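Local coordinates for OmpT protein (PDB 6EHD) that probably acts as a non-specific diffusion porin, forming a beta-barrel channel for ions and small solutes across the outer membrane of Vibrio cholerae, at residues D129-Y137 / L148-T156; H163-F174 / K189-T200. The protein carries 1 engineered substitution. One frame throughout, in Å; residues are numbered along the deposited sequence. Where two conformers were deposited one is given.

How the contacts relate
From the N terminus the chain first reaches contact 1, where strand 131-138 turns back through a loop and pairs with strand 147-157, closing a beta hairpin. That contact is complete before contact 2 opens, so the two follow in series and neither nests nor crosses. Strand 160-171 follows at once beside 147-157, with L151 N probably hydrogen-bonded to G166 O. Contact 2 closes a second excursion, through strand 174-181, by pairing 160-171 with strand 184-205, which also pairs with 174-181. On one face Y196 OH reaches E150 OE2, and Y152 packs against E198, so that strands 147-157 and 184-205 touch across strand 160-171, over its glycines.

Contact 1 (D129-Y137 / L148-T156); sequences DSFWVKAGY and LAELYVGAT. With C8E ((hydroxyethyloxy)tri(ethyloxy)octane), chain B.
Strands 131-137 and 148-156 run antiparallel, their axes at 179° and 4.7 Å apart at closest approach. Three hydrogen-bonded pairs, W132 with G154, K134 with Y152 and G136 with E150, alternate with non-hydrogen-bonded ones. The indole of W132 folds back over its partner strand because CG sits between the backbone N and the carbonyl carbon (chi1 56°). G154, lacking a side chain, lets the ring lie flat on the backbone: G154 CA stands 3.9 Å from the centroid of the W132 five-membered ring, a CH-pi contact. Detergent C8E carbon C17 lies over the opposite face. K134, extended beyond CG, carries NZ into the same C8E molecule, whose five ether and hydroxyl oxygens wrap around it as hydrogen-bond acceptors, O21 being 2.6 Å from K134 NZ. On the sheet face of V133 and L151, V153 CG2 meets F131 CE1 at 3.6 Å, and L151 CD1 lies 3.9 Å from V133 CG1. At the hairpin's open end one water links S130 O and T156 OG1. The polar end of E150 is held by Y196 and S91. This is a beta hairpin of a porin barrel, its V133 and L151 face consistent with the lipid side, its K134 and E150 face with the interior.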
loop_
_atom_site.group_PDB
_atom_site.type_symbol
_atom_site.label_atom_id
_atom_site.label_comp_id
_atom_site.label_asym_id
_atom_site.label_seq_id
_atom_site.Cartn_x
_atom_site.Cartn_y
_atom_site.Cartn_z
ATOM N N ASP A 129 -4.910 20.244 -14.037
ATOM C CA ASP A 129 -5.051 19.715 -15.410
ATOM C C ASP A 129 -4.951 18.171 -15.419
ATOM O O ASP A 129 -5.948 17.472 -15.174
ATOM C CB ASP A 129 -3.991 20.344 -16.348
ATOM C CG ASP A 129 -4.031 21.849 -16.366
ATOM O OD1 ASP A 129 -2.995 22.463 -16.019
ATOM O OD2 ASP A 129 -5.090 22.406 -16.734
ATOM N N SER A 130 -3.767 17.648 -15.728
ATOM C CA SER A 130 -3.423 16.218 -15.443
ATOM C C SER A 130 -2.253 16.030 -14.420
ATOM O O SER A 130 -2.025 14.921 -13.886
ATOM C CB SER A 130 -3.023 15.534 -16.756
ATOM O OG SER A 130 -3.822 16.026 -17.838
ATOM N N PHE A 131 -1.575 17.130 -14.125
ATOM C CA PHE A 131 -0.304 17.179 -13.385
ATOM C C PHE A 131 -0.569 17.244 -11.857
ATOM O O PHE A 131 -1.574 17.889 -11.442
ATOM C CB PHE A 131 0.448 18.427 -13.843
ATOM C CG PHE A 131 1.591 18.799 -12.939
ATOM C CD1 PHE A 131 2.802 18.182 -13.059
ATOM C CD2 PHE A 131 1.435 19.779 -11.940
ATOM C CE1 PHE A 131 3.865 18.525 -12.196
ATOM C CE2 PHE A 131 2.468 20.109 -11.068
ATOM C CZ PHE A 131 3.689 19.487 -11.201
ATOM N N TRP A 132 0.292 16.619 -11.027
ATOM C CA TRP A 132 0.063 16.644 -9.551
ATOM C C TRP A 132 1.331 16.505 -8.779
ATOM O O TRP A 132 2.366 15.989 -9.278
ATOM C CB TRP A 132 -0.958 15.592 -9.162
ATOM C CG TRP A 132 -0.581 14.112 -9.632
ATOM C CD1 TRP A 132 -1.011 13.467 -10.754
ATOM C CD2 TRP A 132 0.293 13.201 -8.958
ATOM N NE1 TRP A 132 -0.499 12.160 -10.811
ATOM C CE2 TRP A 132 0.337 11.978 -9.743
ATOM C CE3 TRP A 132 1.052 13.283 -7.833
ATOM C CZ2 TRP A 132 1.060 10.844 -9.327
ATOM C CZ3 TRP A 132 1.826 12.176 -7.442
ATOM C CH2 TRP A 132 1.834 10.973 -8.214
ATOM N N VAL A 133 1.289 16.990 -7.557
ATOM C CA VAL A 133 2.336 16.821 -6.543
ATOM C C VAL A 133 1.700 16.334 -5.279
ATOM O O VAL A 133 0.643 16.861 -4.874
ATOM C CB VAL A 133 3.085 18.173 -6.258
ATOM C CG1 VAL A 133 4.168 17.974 -5.245
ATOM C CG2 VAL A 133 3.602 18.781 -7.533
ATOM N N LYS A 134 2.331 15.338 -4.617
ATOM C CA LYS A 134 1.846 14.811 -3.340
ATOM C C LYS A 134 3.018 14.674 -2.405
ATOM O O LYS A 134 4.065 14.100 -2.727
ATOM C CB LYS A 134 1.078 13.457 -3.456
ATOM C CG LYS A 134 -0.131 13.498 -4.358
ATOM C CD LYS A 134 -0.899 12.151 -4.455
ATOM C CE LYS A 134 -2.064 12.307 -5.469
ATOM N NZ LYS A 134 -2.978 11.125 -5.556
ATOM N N ALA A 135 2.837 15.177 -1.201
ATOM C CA ALA A 135 3.869 15.061 -0.192
ATOM C C ALA A 135 3.385 14.817 1.221
ATOM O O ALA A 135 2.194 14.952 1.518
ATOM C CB ALA A 135 4.697 16.346 -0.294
ATOM N N GLY A 136 4.263 14.318 2.080
ATOM C CA GLY A 136 3.904 14.094 3.467
ATOM C C GLY A 136 5.071 14.166 4.450
ATOM O O GLY A 136 6.239 13.940 4.123
ATOM N N TYR A 137 4.725 14.491 5.697
ATOM C CA TYR A 137 5.695 14.475 6.819
ATOM C C TYR A 137 5.056 13.912 8.075
ATOM O O TYR A 137 3.974 14.312 8.464
ATOM C CB TYR A 137 6.175 15.968 7.055
ATOM C CG TYR A 137 7.051 16.180 8.296
ATOM C CD1 TYR A 137 8.438 15.937 8.267
ATOM C CD2 TYR A 137 6.485 16.636 9.507
ATOM C CE1 TYR A 137 9.247 16.104 9.415
ATOM C CE2 TYR A 137 7.282 16.790 10.657
ATOM C CZ TYR A 137 8.637 16.552 10.605
ATOM O OH TYR A 137 9.364 16.730 11.751
ATOM N N LEU A 148 9.357 10.349 9.129
ATOM C CA LEU A 148 8.866 10.149 7.731
ATOM C C LEU A 148 8.833 11.447 6.951
ATOM O O LEU A 148 8.312 12.478 7.396
ATOM C CB LEU A 148 7.461 9.507 7.758
ATOM C CG LEU A 148 6.758 9.183 6.439
ATOM C CD1 LEU A 148 7.456 8.014 5.756
ATOM C CD2 LEU A 148 5.312 8.865 6.667
ATOM N N ALA A 149 9.341 11.377 5.725
ATOM C CA ALA A 149 9.248 12.456 4.809
ATOM C C ALA A 149 9.193 11.856 3.360
ATOM O O ALA A 149 10.074 11.034 3.005
ATOM C CB ALA A 149 10.463 13.397 4.949
ATOM N N GLU A 150 8.231 12.340 2.565
ATOM C CA GLU A 150 7.963 11.781 1.218
ATOM C C GLU A 150 7.555 12.840 0.217
ATOM O O GLU A 150 6.893 13.804 0.584
ATOM C CB GLU A 150 6.804 10.713 1.326
ATOM C CG GLU A 150 7.138 9.556 2.260
ATOM C CD GLU A 150 6.113 8.388 2.214
ATOM O OE1 GLU A 150 4.880 8.728 2.187
ATOM O OE2 GLU A 150 6.550 7.212 2.257
ATOM N N LEU A 151 7.889 12.627 -1.074
ATOM C CA LEU A 151 7.513 13.520 -2.176
ATOM C C LEU A 151 7.416 12.735 -3.456
ATOM O O LEU A 151 8.374 11.983 -3.765
ATOM C CB LEU A 151 8.579 14.648 -2.366
ATOM C CG LEU A 151 8.451 15.546 -3.605
ATOM C CD1 LEU A 151 7.228 16.362 -3.502
ATOM C CD2 LEU A 151 9.657 16.514 -3.772
ATOM N N TYR A 152 6.285 12.884 -4.146
ATOM C CA TYR A 152 6.012 12.244 -5.454
ATOM C C TYR A 152 5.457 13.304 -6.435
ATOM O O TYR A 152 4.684 14.222 -6.022
ATOM C CB TYR A 152 5.014 11.053 -5.281
ATOM C CG TYR A 152 5.570 9.868 -4.526
ATOM C CD1 TYR A 152 5.625 9.821 -3.135
ATOM C CD2 TYR A 152 6.022 8.724 -5.206
ATOM C CE1 TYR A 152 6.160 8.730 -2.463
ATOM C CE2 TYR A 152 6.491 7.611 -4.538
ATOM C CZ TYR A 152 6.590 7.611 -3.174
ATOM O OH TYR A 152 7.136 6.486 -2.515
ATOM N N VAL A 153 5.715 13.138 -7.742
ATOM C CA VAL A 153 5.117 13.985 -8.807
ATOM C C VAL A 153 4.620 13.117 -9.943
ATOM O O VAL A 153 5.244 12.072 -10.223
ATOM C CB VAL A 153 6.171 15.034 -9.358
ATOM C CG1 VAL A 153 7.368 14.343 -9.973
ATOM C CG2 VAL A 153 5.576 15.885 -10.440
ATOM N N GLY A 154 3.609 13.541 -10.694
ATOM C CA GLY A 154 3.125 12.756 -11.832
ATOM C C GLY A 154 2.349 13.613 -12.819
ATOM O O GLY A 154 1.984 14.778 -12.554
ATOM N N ALA A 155 2.081 12.999 -13.942
ATOM C CA ALA A 155 1.278 13.597 -15.028
ATOM C C ALA A 155 0.760 12.572 -15.980
ATOM O O ALA A 155 1.302 11.446 -16.019
ATOM C CB ALA A 155 2.115 14.680 -15.764
ATOM N N THR A 156 -0.245 12.969 -16.804
ATOM C CA THR A 156 -0.765 12.164 -17.901
ATOM C C THR A 156 -0.610 12.864 -19.265
ATOM O O THR A 156 -0.871 14.079 -19.372
ATOM C CB THR A 156 -2.242 11.849 -17.659
ATOM O OG1 THR A 156 -2.359 11.179 -16.378
ATOM C CG2 THR A 156 -2.808 10.945 -18.822
HETATM O O9 C8E B . -4.123 11.179 -2.906
HETATM C C10 C8E B . -5.267 11.854 -2.421
HETATM C C11 C8E B . -6.206 12.391 -3.487
HETATM O O12 C8E B . -5.503 12.768 -4.671
HETATM C C13 C8E B . -6.349 13.368 -5.658
HETATM C C14 C8E B . -5.586 13.576 -6.975
HETATM O O15 C8E B . -4.846 12.421 -7.460
HETATM C C16 C8E B . -4.313 12.681 -8.772
HETATM C C17 C8E B . -3.137 11.775 -9.108
HETATM O O18 C8E B . -3.226 10.477 -8.576
HETATM C C19 C8E B . -2.199 9.514 -8.853
HETATM C C20 C8E B . -1.313 9.247 -7.648
HETATM O O21 C8E B . -2.149 8.845 -6.595
HETATM O O HOH W 1 -1.783 12.143 -13.936
#

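Contact 2 (H163-F174 / K189-T200); sequences HAGGGQNRDKAF and KADVTNSYFEVT. With C8E ((hydroxyethyloxy)tri(ethyloxy)octane), chain K; C8E ((hydroxyethyloxy)tri(ethyloxy)octane), chain J.
The H163 imidazole has T200 CB over one face, 3.5 Å from the ring centroid in a CH-pi contact, and the E198 carboxylate at its edge. H163 ND1 donates to E198 OE2 (2.7 Å) almost in the ring plane, on the syn side of the oxygen, the planes 58° apart. T200 OG1 donates to E198 OE1 and helps fix the carboxylate. The Y196 phenol, its OH bonded to E150 of strand 147-157, lies over G167, with G167 O 3.6 Å above the ring plane and N169 CB at its edge; chi1 of 46° folds it there. On the other sheet face, R170 and D191 form a side-on salt bridge, R170 NE to D191 OD1 (2.8 Å) and NH2 to OD2 (2.7 Å), through syn lone pairs, planes 18° apart. K172 CE lies over one face of the guanidinium. After D171 with V192 a beta bulge shifts the antiparallel register by one before F174 pairs with A190, and D171 OD1 accepts from A173 N in an Asx turn. F174 CB packs on V192 CG1. These strands lie between strand 147-157, bonded to A164, G166, Q168 and R170, and strand 208-221, against which T193, N194 and E198 pack.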
loop_
_atom_site.group_PDB
_atom_site.type_symbol
_atom_site.label_atom_id
_atom_site.label_comp_id
_atom_site.label_asym_id
_atom_site.label_seq_id
_atom_site.Cartn_x
_atom_site.Cartn_y
_atom_site.Cartn_z
ATOM N N HIS A 163 4.710 8.529 -12.992
ATOM C CA HIS A 163 5.011 9.181 -11.712
ATOM C C HIS A 163 6.375 8.756 -11.223
ATOM O O HIS A 163 6.949 7.738 -11.723
ATOM C CB HIS A 163 3.936 8.931 -10.625
ATOM C CG HIS A 163 3.628 7.499 -10.275
ATOM N ND1 HIS A 163 4.414 6.761 -9.425
ATOM C CD2 HIS A 163 2.496 6.777 -10.452
ATOM C CE1 HIS A 163 3.806 5.625 -9.121
ATOM N NE2 HIS A 163 2.639 5.587 -9.778
ATOM N N ALA A 164 6.927 9.581 -10.358
ATOM C CA ALA A 164 8.220 9.306 -9.691
ATOM C C ALA A 164 8.320 9.938 -8.350
ATOM O O ALA A 164 7.647 10.941 -8.076
ATOM C CB ALA A 164 9.318 9.897 -10.617
ATOM N N GLY A 165 9.143 9.379 -7.454
ATOM C CA GLY A 165 9.252 9.939 -6.116
ATOM C C GLY A 165 9.787 8.933 -5.123
ATOM O O GLY A 165 10.222 7.800 -5.456
ATOM N N GLY A 166 9.662 9.327 -3.863
ATOM C CA GLY A 166 10.136 8.508 -2.793
ATOM C C GLY A 166 10.308 9.268 -1.506
ATOM O O GLY A 166 9.566 10.213 -1.211
ATOM N N GLY A 167 11.204 8.766 -0.684
ATOM C CA GLY A 167 11.339 9.278 0.675
ATOM C C GLY A 167 12.254 8.512 1.610
ATOM O O GLY A 167 13.083 7.689 1.188
ATOM N N GLN A 168 12.132 8.879 2.896
ATOM C CA GLN A 168 12.877 8.283 3.976
ATOM C C GLN A 168 12.075 8.050 5.223
ATOM O O GLN A 168 11.292 8.926 5.620
ATOM C CB GLN A 168 14.156 9.200 4.281
ATOM C CG GLN A 168 15.128 8.438 5.165
ATOM C CD GLN A 168 16.435 9.225 5.327
ATOM O OE1 GLN A 168 17.448 9.036 4.566
ATOM N NE2 GLN A 168 16.372 10.177 6.197
ATOM N N ASN A 169 12.218 6.861 5.825
ATOM C CA ASN A 169 11.419 6.403 6.971
ATOM C C ASN A 169 12.420 5.802 7.999
ATOM O O ASN A 169 13.233 4.956 7.637
ATOM C CB ASN A 169 10.377 5.371 6.526
ATOM C CG ASN A 169 9.495 4.794 7.622
ATOM O OD1 ASN A 169 9.095 3.632 7.470
ATOM N ND2 ASN A 169 9.064 5.602 8.688
ATOM N N ARG A 170 12.415 6.327 9.233
ATOM C CA ARG A 170 13.379 5.863 10.295
ATOM C C ARG A 170 12.655 5.382 11.508
ATOM O O ARG A 170 11.744 6.065 11.985
ATOM C CB ARG A 170 14.345 7.004 10.724
ATOM C CG ARG A 170 15.477 6.516 11.655
ATOM C CD ARG A 170 16.590 7.568 11.790
ATOM N NE ARG A 170 17.533 7.192 12.858
ATOM C CZ ARG A 170 18.488 8.004 13.328
ATOM N NH1 ARG A 170 18.644 9.250 12.848
ATOM N NH2 ARG A 170 19.299 7.570 14.286
ATOM N N ASP A 171 13.045 4.212 12.019
ATOM C CA ASP A 171 12.503 3.688 13.258
ATOM C C ASP A 171 13.702 3.370 14.207
ATOM O O ASP A 171 14.494 2.451 13.937
ATOM C CB ASP A 171 11.709 2.423 13.056
ATOM C CG ASP A 171 10.973 1.974 14.366
ATOM O OD1 ASP A 171 11.551 2.044 15.460
ATOM O OD2 ASP A 171 9.812 1.582 14.310
ATOM N N LYS A 172 13.787 4.115 15.302
ATOM C CA LYS A 172 14.963 4.033 16.201
ATOM C C LYS A 172 14.963 2.799 17.092
ATOM O O LYS A 172 15.985 2.501 17.678
ATOM C CB LYS A 172 15.073 5.316 17.042
ATOM C CG LYS A 172 15.588 6.506 16.252
ATOM C CD LYS A 172 15.374 7.809 17.022
ATOM C CE LYS A 172 15.907 8.984 16.249
ATOM N NZ LYS A 172 15.931 10.231 17.073
ATOM N N ALA A 173 13.856 2.067 17.156
ATOM C CA ALA A 173 13.790 0.823 17.903
ATOM C C ALA A 173 12.964 -0.226 17.195
ATOM O O ALA A 173 11.961 -0.721 17.710
ATOM C CB ALA A 173 13.216 1.088 19.298
ATOM N N PHE A 174 13.403 -0.607 16.001
ATOM C CA PHE A 174 12.639 -1.548 15.171
ATOM C C PHE A 174 12.957 -3.009 15.591
ATOM O O PHE A 174 14.124 -3.407 15.608
ATOM C CB PHE A 174 13.002 -1.350 13.679
ATOM C CG PHE A 174 12.137 -2.128 12.744
ATOM C CD1 PHE A 174 10.829 -1.717 12.465
ATOM C CD2 PHE A 174 12.609 -3.276 12.128
ATOM C CE1 PHE A 174 10.023 -2.467 11.601
ATOM C CE2 PHE A 174 11.816 -3.985 11.215
ATOM C CZ PHE A 174 10.518 -3.581 10.963
ATOM N N LYS A 189 16.713 -5.709 18.303
ATOM C CA LYS A 189 16.197 -4.389 17.911
ATOM C C LYS A 189 17.313 -3.539 17.356
ATOM O O LYS A 189 18.447 -3.690 17.773
ATOM C CB LYS A 189 15.507 -3.676 19.069
ATOM C CG LYS A 189 14.463 -4.549 19.738
ATOM C CD LYS A 189 13.269 -3.782 20.268
ATOM C CE LYS A 189 12.245 -4.751 20.845
ATOM N NZ LYS A 189 10.866 -4.190 20.782
ATOM N N ALA A 190 16.987 -2.658 16.398
ATOM C CA ALA A 190 17.956 -1.832 15.741
ATOM C C ALA A 190 17.340 -0.497 15.343
ATOM O O ALA A 190 16.110 -0.388 15.263
ATOM C CB ALA A 190 18.488 -2.572 14.541
ATOM N N ASP A 191 18.199 0.498 15.217
ATOM C CA ASP A 191 17.893 1.806 14.658
ATOM C C ASP A 191 18.082 1.700 13.116
ATOM O O ASP A 191 19.213 1.684 12.600
ATOM C CB ASP A 191 18.818 2.863 15.316
ATOM C CG ASP A 191 18.550 4.300 14.869
ATOM O OD1 ASP A 191 17.785 4.594 13.892
ATOM O OD2 ASP A 191 19.179 5.195 15.486
ATOM N N VAL A 192 16.948 1.601 12.387
ATOM C CA VAL A 192 16.968 1.303 10.927
ATOM C C VAL A 192 16.266 2.439 10.149
ATOM O O VAL A 192 15.235 2.956 10.593
ATOM C CB VAL A 192 16.390 -0.092 10.637
ATOM C CG1 VAL A 192 15.018 -0.281 11.243
ATOM C CG2 VAL A 192 16.350 -0.400 9.126
ATOM N N THR A 193 16.914 2.860 9.076
ATOM C CA THR A 193 16.401 3.853 8.104
ATOM C C THR A 193 16.143 3.127 6.755
ATOM O O THR A 193 17.008 2.335 6.296
ATOM C CB THR A 193 17.435 4.998 7.896
ATOM O OG1 THR A 193 17.645 5.676 9.155
ATOM C CG2 THR A 193 16.914 6.078 6.982
ATOM N N ASN A 194 14.976 3.386 6.144
ATOM C CA ASN A 194 14.638 2.870 4.782
ATOM C C ASN A 194 14.524 4.083 3.914
ATOM O O ASN A 194 13.701 4.929 4.237
ATOM C CB ASN A 194 13.303 2.124 4.877
ATOM C CG ASN A 194 12.909 1.421 3.565
ATOM O OD1 ASN A 194 13.776 1.087 2.771
ATOM N ND2 ASN A 194 11.563 1.170 3.370
ATOM N N SER A 195 15.416 4.223 2.904
ATOM C CA SER A 195 15.415 5.266 1.927
ATOM C C SER A 195 15.024 4.672 0.542
ATOM O O SER A 195 15.600 3.722 0.098
ATOM C CB SER A 195 16.824 5.913 1.828
ATOM O OG SER A 195 17.169 6.372 3.142
ATOM N N TYR A 196 14.063 5.280 -0.153
ATOM C CA TYR A 196 13.519 4.644 -1.364
ATOM C C TYR A 196 13.152 5.657 -2.472
ATOM O O TYR A 196 12.905 6.841 -2.246
ATOM C CB TYR A 196 12.309 3.676 -0.955
ATOM C CG TYR A 196 11.321 4.371 0.043
ATOM C CD1 TYR A 196 11.567 4.281 1.424
ATOM C CD2 TYR A 196 10.271 5.169 -0.412
ATOM C CE1 TYR A 196 10.761 4.948 2.360
ATOM C CE2 TYR A 196 9.424 5.811 0.535
ATOM C CZ TYR A 196 9.704 5.719 1.924
ATOM O OH TYR A 196 8.911 6.366 2.881
ATOM N N PHE A 197 13.158 5.169 -3.710
ATOM C CA PHE A 197 12.858 5.914 -4.918
ATOM C C PHE A 197 12.284 5.018 -5.986
ATOM O O PHE A 197 12.717 3.829 -6.150
ATOM C CB PHE A 197 14.202 6.618 -5.415
ATOM C CG PHE A 197 14.026 7.387 -6.679
ATOM C CD1 PHE A 197 13.323 8.561 -6.677
ATOM C CD2 PHE A 197 14.578 6.959 -7.870
ATOM C CE1 PHE A 197 13.108 9.284 -7.849
ATOM C CE2 PHE A 197 14.332 7.652 -9.038
ATOM C CZ PHE A 197 13.627 8.830 -9.020
ATOM N N GLU A 198 11.322 5.559 -6.812
ATOM C CA GLU A 198 10.663 4.772 -7.808
ATOM C C GLU A 198 10.273 5.597 -9.016
ATOM O O GLU A 198 10.086 6.829 -8.923
ATOM C CB GLU A 198 9.348 4.146 -7.209
ATOM C CG GLU A 198 8.237 5.112 -6.882
ATOM C CD GLU A 198 7.288 5.542 -8.030
ATOM O OE1 GLU A 198 7.101 4.793 -8.989
ATOM O OE2 GLU A 198 6.695 6.676 -7.965
ATOM N N VAL A 199 10.155 4.913 -10.134
ATOM C CA VAL A 199 9.508 5.431 -11.360
ATOM C C VAL A 199 8.449 4.438 -11.856
ATOM O O VAL A 199 8.738 3.200 -11.922
ATOM C CB VAL A 199 10.570 5.654 -12.475
ATOM C CG1 VAL A 199 9.931 6.058 -13.793
ATOM C CG2 VAL A 199 11.602 6.692 -12.023
ATOM N N THR A 200 7.291 4.943 -12.341
ATOM C CA THR A 200 6.212 4.090 -12.848
ATOM C C THR A 200 5.650 4.678 -14.145
ATOM O O THR A 200 5.529 5.908 -14.257
ATOM C CB THR A 200 4.992 4.007 -11.833
ATOM O OG1 THR A 200 5.442 3.328 -10.658
ATOM C CG2 THR A 200 3.807 3.284 -12.421
HETATM C C1 C8E K . 16.917 11.204 -10.718
HETATM C C2 C8E K . 17.491 11.517 -9.342
HETATM C C3 C8E K . 17.757 10.251 -8.575
HETATM C C4 C8E K . 17.535 10.487 -7.112
HETATM C C5 C8E K . 18.024 9.315 -6.357
HETATM C C6 C8E K . 17.755 9.450 -4.882
HETATM C C7 C8E K . 18.056 8.092 -4.303
HETATM C C8 C8E K . 17.868 7.953 -2.811
HETATM O O9 C8E K . 18.083 6.552 -2.575
HETATM C C10 C8E K . 16.919 5.743 -2.549
HETATM C C11 C8E K . 17.208 4.374 -3.159
HETATM O O12 C8E K . 18.348 3.814 -2.523
HETATM C C1 C8E J . 15.992 11.084 -13.471
HETATM C C2 C8E J . 14.606 10.791 -12.959
HETATM C C3 C8E J . 13.623 10.842 -14.114
HETATM C C4 C8E J . 12.489 9.860 -13.921
HETATM C C5 C8E J . 11.220 10.332 -14.602
HETATM C C6 C8E J . 10.598 9.337 -15.539
HETATM C C7 C8E J . 11.501 8.698 -16.589
HETATM C C8 C8E J . 10.652 8.335 -17.831
HETATM O O9 C8E J . 9.615 7.470 -17.417
HETATM C C10 C8E J . 8.870 6.744 -18.388
HETATM C C11 C8E J . 8.125 5.713 -17.550
HETATM O O12 C8E J . 8.847 4.471 -17.581
HETATM C C13 C8E J . 8.397 3.515 -16.637
HETATM C C14 C8E J . 9.542 2.610 -16.261
HETATM O O15 C8E J . 9.923 1.651 -17.260
HETATM C C16 C8E J . 9.895 1.909 -18.628
HETATM C C17 C8E J . 10.890 0.968 -19.299
HETATM O O18 C8E J . 10.265 0.107 -20.223
HETATM C C19 C8E J . 9.956 0.707 -21.472
HETATM C C20 C8E J . 9.217 -0.448 -22.102
HETATM O O21 C8E J . 7.982 -0.796 -21.465
HETATM O O HOH W 2 9.333 1.876 5.421
#